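Local coordinates for adhesion G-protein coupled receptor G6 (Danio rerio, PDB 6V55) that acts as a calcium-binding adhesion receptor at the cell surface, linked to myelination and probably signalling through G proteins, at residues F164-S167 with S173-A176; L186-S191 with L213-S218. All coordinates share one frame; numbering follows the deposited sequence.

Contact 1. Residues F164-S167 with S173-A176; sequences FTLS and SILA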
loop_
_atom_site.group_PDB
_atom_site.type_symbol
_atom_site.label_atom_id
_atom_site.label_comp_id
_atom_site.label_asym_id
_atom_site.label_seq_id
_atom_site.Cartn_x
_atom_site.Cartn_y
_atom_site.Cartn_z
ATOM N N PHE A 164 38.879 -18.797 23.150
ATOM C CA PHE A 164 39.047 -17.341 23.057
ATOM C C PHE A 164 40.436 -16.946 23.536
ATOM O O PHE A 164 41.113 -17.713 24.228
ATOM C CB PHE A 164 37.959 -16.534 23.810
ATOM C CG PHE A 164 37.859 -16.808 25.295
ATOM C CD1 PHE A 164 38.571 -16.038 26.220
ATOM C CD2 PHE A 164 36.977 -17.780 25.770
ATOM C CE1 PHE A 164 38.451 -16.279 27.578
ATOM C CE2 PHE A 164 36.829 -18.006 27.138
ATOM C CZ PHE A 164 37.582 -17.276 28.039
ATOM N N THR A 165 40.850 -15.729 23.168
ATOM C CA THR A 165 42.174 -15.215 23.521
ATOM C C THR A 165 42.111 -13.724 23.837
ATOM O O THR A 165 41.715 -12.913 22.990
ATOM C CB THR A 165 43.184 -15.469 22.400
ATOM O OG1 THR A 165 43.308 -16.876 22.196
ATOM C CG2 THR A 165 44.554 -14.894 22.763
ATOM N N LEU A 166 42.531 -13.370 25.050
ATOM C CA LEU A 166 42.747 -11.989 25.475
ATOM C C LEU A 166 44.254 -11.731 25.524
ATOM O O LEU A 166 44.960 -12.287 26.375
ATOM C CB LEU A 166 42.107 -11.745 26.836
ATOM C CG LEU A 166 42.348 -10.415 27.549
ATOM C CD1 LEU A 166 42.028 -9.220 26.660
ATOM C CD2 LEU A 166 41.543 -10.385 28.839
ATOM N N SER A 167 44.745 -10.919 24.593
ATOM C CA SER A 167 46.133 -10.483 24.561
ATOM C C SER A 167 46.194 -9.034 25.020
ATOM O O SER A 167 45.283 -8.252 24.751
ATOM C CB SER A 167 46.718 -10.606 23.151
ATOM O OG SER A 167 46.210 -11.747 22.472
ATOM N N SER A 173 49.610 -13.047 25.314
ATOM C CA SER A 173 48.314 -13.494 25.815
ATOM C C SER A 173 48.277 -13.486 27.341
ATOM O O SER A 173 49.244 -13.873 28.001
ATOM C CB SER A 173 47.990 -14.898 25.299
ATOM O OG SER A 173 48.289 -15.048 23.920
ATOM N N ILE A 174 47.158 -13.018 27.900
ATOM C CA ILE A 174 46.979 -12.974 29.346
ATOM C C ILE A 174 45.761 -13.751 29.826
ATOM O O ILE A 174 45.689 -14.087 31.018
ATOM C CB ILE A 174 46.911 -11.523 29.869
ATOM C CG1 ILE A 174 45.751 -10.751 29.234
ATOM C CG2 ILE A 174 48.241 -10.818 29.668
ATOM C CD1 ILE A 174 45.557 -9.350 29.804
ATOM N N LEU A 175 44.790 -14.033 28.970
ATOM C CA LEU A 175 43.682 -14.916 29.297
ATOM C C LEU A 175 43.368 -15.700 28.038
ATOM O O LEU A 175 43.294 -15.110 26.957
ATOM C CB LEU A 175 42.440 -14.158 29.780
ATOM C CG LEU A 175 41.255 -15.077 30.120
ATOM C CD1 LEU A 175 41.578 -15.930 31.336
ATOM C CD2 LEU A 175 39.947 -14.331 30.291
ATOM N N ALA A 176 43.213 -17.017 28.168
ATOM C CA ALA A 176 42.874 -17.874 27.044
ATOM C C ALA A 176 42.190 -19.139 27.543
ATOM O O ALA A 176 42.604 -19.716 28.552
ATOM C CB ALA A 176 44.120 -18.248 26.238
#

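Contact 2. Residues L186-S191 with L213-S218; sequences LFIGAS and LTWTKS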
loop_
_atom_site.group_PDB
_atom_site.type_symbol
_atom_site.label_atom_id
_atom_site.label_comp_id
_atom_site.label_asym_id
_atom_site.label_seq_id
_atom_site.Cartn_x
_atom_site.Cartn_y
_atom_site.Cartn_z
ATOM N N LEU A 186 42.146 -23.324 31.406
ATOM C CA LEU A 186 42.089 -21.866 31.409
ATOM C C LEU A 186 43.505 -21.354 31.616
ATOM O O LEU A 186 44.130 -21.639 32.643
ATOM C CB LEU A 186 41.179 -21.346 32.520
ATOM C CG LEU A 186 39.785 -20.854 32.158
ATOM C CD1 LEU A 186 39.113 -20.300 33.398
ATOM C CD2 LEU A 186 39.820 -19.820 31.031
ATOM N N PHE A 187 44.021 -20.624 30.648
ATOM C CA PHE A 187 45.329 -20.009 30.781
ATOM C C PHE A 187 45.110 -18.612 31.349
ATOM O O PHE A 187 44.519 -17.769 30.672
ATOM C CB PHE A 187 46.005 -19.963 29.418
ATOM C CG PHE A 187 47.299 -19.246 29.413
ATOM C CD1 PHE A 187 48.446 -19.877 29.885
ATOM C CD2 PHE A 187 47.382 -17.942 28.919
ATOM C CE1 PHE A 187 49.662 -19.209 29.888
ATOM C CE2 PHE A 187 48.578 -17.258 28.923
ATOM C CZ PHE A 187 49.727 -17.888 29.403
ATOM N N ILE A 188 45.563 -18.347 32.584
ATOM C CA ILE A 188 45.379 -17.025 33.194
ATOM C C ILE A 188 46.737 -16.412 33.525
ATOM O O ILE A 188 47.507 -16.976 34.313
ATOM C CB ILE A 188 44.493 -17.060 34.449
ATOM C CG1 ILE A 188 43.190 -17.808 34.192
ATOM C CG2 ILE A 188 44.137 -15.644 34.837
ATOM C CD1 ILE A 188 42.276 -17.890 35.394
ATOM N N GLY A 189 46.991 -15.223 32.975
ATOM C CA GLY A 189 48.251 -14.520 33.149
ATOM C C GLY A 189 49.417 -15.261 32.522
ATOM O O GLY A 189 49.733 -15.088 31.336
ATOM N N ALA A 190 50.070 -16.088 33.336
ATOM C CA ALA A 190 51.098 -17.000 32.867
ATOM C C ALA A 190 50.891 -18.408 33.386
ATOM O O ALA A 190 51.743 -19.268 33.145
ATOM C CB ALA A 190 52.496 -16.516 33.282
ATOM N N SER A 191 49.797 -18.670 34.091
ATOM C CA SER A 191 49.560 -19.953 34.731
ATOM C C SER A 191 48.522 -20.747 33.951
ATOM O O SER A 191 47.850 -20.235 33.056
ATOM C CB SER A 191 49.096 -19.754 36.177
ATOM O OG SER A 191 47.923 -18.948 36.217
ATOM N N LEU A 213 32.458 -20.025 32.470
ATOM C CA LEU A 213 33.696 -20.094 33.229
ATOM C C LEU A 213 33.758 -18.877 34.136
ATOM O O LEU A 213 33.529 -17.758 33.671
ATOM C CB LEU A 213 34.906 -20.146 32.288
ATOM C CG LEU A 213 34.842 -21.258 31.225
ATOM C CD1 LEU A 213 35.943 -21.127 30.205
ATOM C CD2 LEU A 213 34.890 -22.651 31.878
ATOM N N THR A 214 34.019 -19.086 35.435
ATOM C CA THR A 214 34.227 -17.983 36.373
ATOM C C THR A 214 35.614 -18.088 36.996
ATOM O O THR A 214 36.244 -19.149 36.984
ATOM C CB THR A 214 33.155 -17.900 37.505
ATOM O OG1 THR A 214 33.435 -18.849 38.553
ATOM C CG2 THR A 214 31.731 -18.090 36.971
ATOM N N TRP A 215 36.082 -16.960 37.532
ATOM C CA TRP A 215 37.373 -16.866 38.199
ATOM C C TRP A 215 37.315 -15.681 39.142
ATOM O O TRP A 215 36.678 -14.692 38.804
ATOM C CB TRP A 215 38.502 -16.673 37.185
ATOM C CG TRP A 215 39.840 -16.416 37.793
ATOM C CD1 TRP A 215 40.620 -17.310 38.465
ATOM C CD2 TRP A 215 40.574 -15.180 37.768
ATOM N NE1 TRP A 215 41.795 -16.719 38.849
ATOM C CE2 TRP A 215 41.792 -15.407 38.445
ATOM C CE3 TRP A 215 40.321 -13.906 37.236
ATOM C CZ2 TRP A 215 42.756 -14.409 38.609
ATOM C CZ3 TRP A 215 41.280 -12.916 37.401
ATOM C CH2 TRP A 215 42.479 -13.175 38.097
ATOM N N THR A 216 37.920 -15.802 40.336
ATOM C CA THR A 216 38.311 -14.646 41.144
ATOM C C THR A 216 39.788 -14.750 41.490
ATOM O O THR A 216 40.308 -15.848 41.697
ATOM C CB THR A 216 37.574 -14.512 42.477
ATOM O OG1 THR A 216 37.964 -15.586 43.331
ATOM C CG2 THR A 216 36.116 -14.530 42.331
ATOM N N LYS A 217 40.457 -13.597 41.591
ATOM C CA LYS A 217 41.855 -13.592 42.012
ATOM C C LYS A 217 42.018 -13.970 43.484
ATOM O O LYS A 217 42.969 -14.692 43.837
ATOM C CB LYS A 217 42.466 -12.212 41.751
ATOM C CG LYS A 217 43.963 -12.144 41.904
ATOM C CD LYS A 217 44.403 -10.730 42.043
ATOM C CE LYS A 217 45.882 -10.692 42.175
ATOM N NZ LYS A 217 46.434 -9.344 41.836
ATOM N N SER A 218 41.070 -13.523 44.324
ATOM C CA SER A 218 41.218 -13.538 45.777
ATOM C C SER A 218 41.223 -14.945 46.340
ATOM O O SER A 218 41.995 -15.234 47.257
ATOM C CB SER A 218 40.100 -12.723 46.429
ATOM O OG SER A 218 38.844 -13.362 46.286
#

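Contact 1. Residues F164-S167 with S173-A176
Leu-166 faces two residues, Ile-174 and Leu-175, which makes this antiparallel hairpin pairing a classic beta bulge. The extra residue brings both side chains against Leu-166, which seats its CB and CG in the notch they form. CG of Leu-166 lies 3.8 Å from CG1 of Ile-174, and its CB equally far from CB of Leu-175. Ile-174 gets there with CG1 between backbone N and carbonyl carbon (chi1 59°), also close to the Leu-166 carbonyl oxygen. On the face it shares with Leu-166, Leu-175 puts its CD2 methyl against the rim of the Phe-164 ring, in the ring plane, 3.7 Å from CE1. Phe-273 meets Phe-164 edge-to-face; Val-148 touches Phe-164 and Phe-146 touches Leu-175, both from strand 145-154 of the facing sheet, so this side faces the pentraxin-like sandwich interior. Thr-165, Ser-167, Ser-173 and Ala-176 point to the other face, where OG1 of Thr-165 bonds Ala-252 O and Gly-255 N, and OG of Ser-173 bonds Gly-255 O. Within the bulge Leu-166 N bonds Leu-175 O at 2.7 Å, and Leu-166 O accepts both Ile-174 N, at 2.8 Å, and Leu-175 N, at 3.1 Å, the latter on a lone pair.

Contact 2. Residues L186-S191 with L213-S218
Ile-188 sets its CD1 methyl over one face of the Trp-215 indole, a CH-pi contact in which CD1 stands 3.6 Å from the centroid of the five-membered ring and 12° off its normal. Trp-215 CD1 is the nearest ring atom, 3.5 Å from that methyl. With CG of the tryptophan anti to its own N, chi1 173° carries the indole toward strand 185-188. The opposite face has the backbone N of Lys-217 above it, toward the rim, and NE1 is hydrogen-bonded to OG of Ser-238. Two residues earlier on each strand, Leu-186 and Leu-213 point opposite ways alongside one another and touch more loosely, CD2 of Leu-186 to CD1 of Leu-213 at 4.2 Å. The contact spans the two sheets of a pentraxin-like beta sandwich: no hydrogen bond crosses it, and the CA atoms of Ile-188 and Trp-215 are 9.4 Å apart. With an alanine in place of Trp-215, the Ile-188 methyl would probably lose its ring face and Ser-238 its N-H partner. Ile-222 touches Leu-186, Ile-188 and Trp-215 alike. Past Ile-188 the chain turns back, Ile-188 O accepting both N and OG of Ser-191, OG at 2.8 Å.

In the fold
Both contacts belong to the pentraxin-like domain, far out from the middle of this elongated ectodomain, and their centres lie about 11 Å apart. Contact 1 comes first and closes before contact 2 opens. It pairs neighbouring strands 161-167 and 173-180 within one sheet, whereas contact 2 joins the next strand of that sheet, 185-188, to strand 209-216 of the facing sheet. Strands 173-180 and 185-188 lie side by side: Ala-176 O probably bonds Phe-187 N (2.7 Å), and Leu-175 of the first contact touches Ile-188 of the second. Pairing within a sheet thus runs into packing between sheets, and Leu-175, Ile-188 and Trp-215 line the same interior, consistent with a shared core.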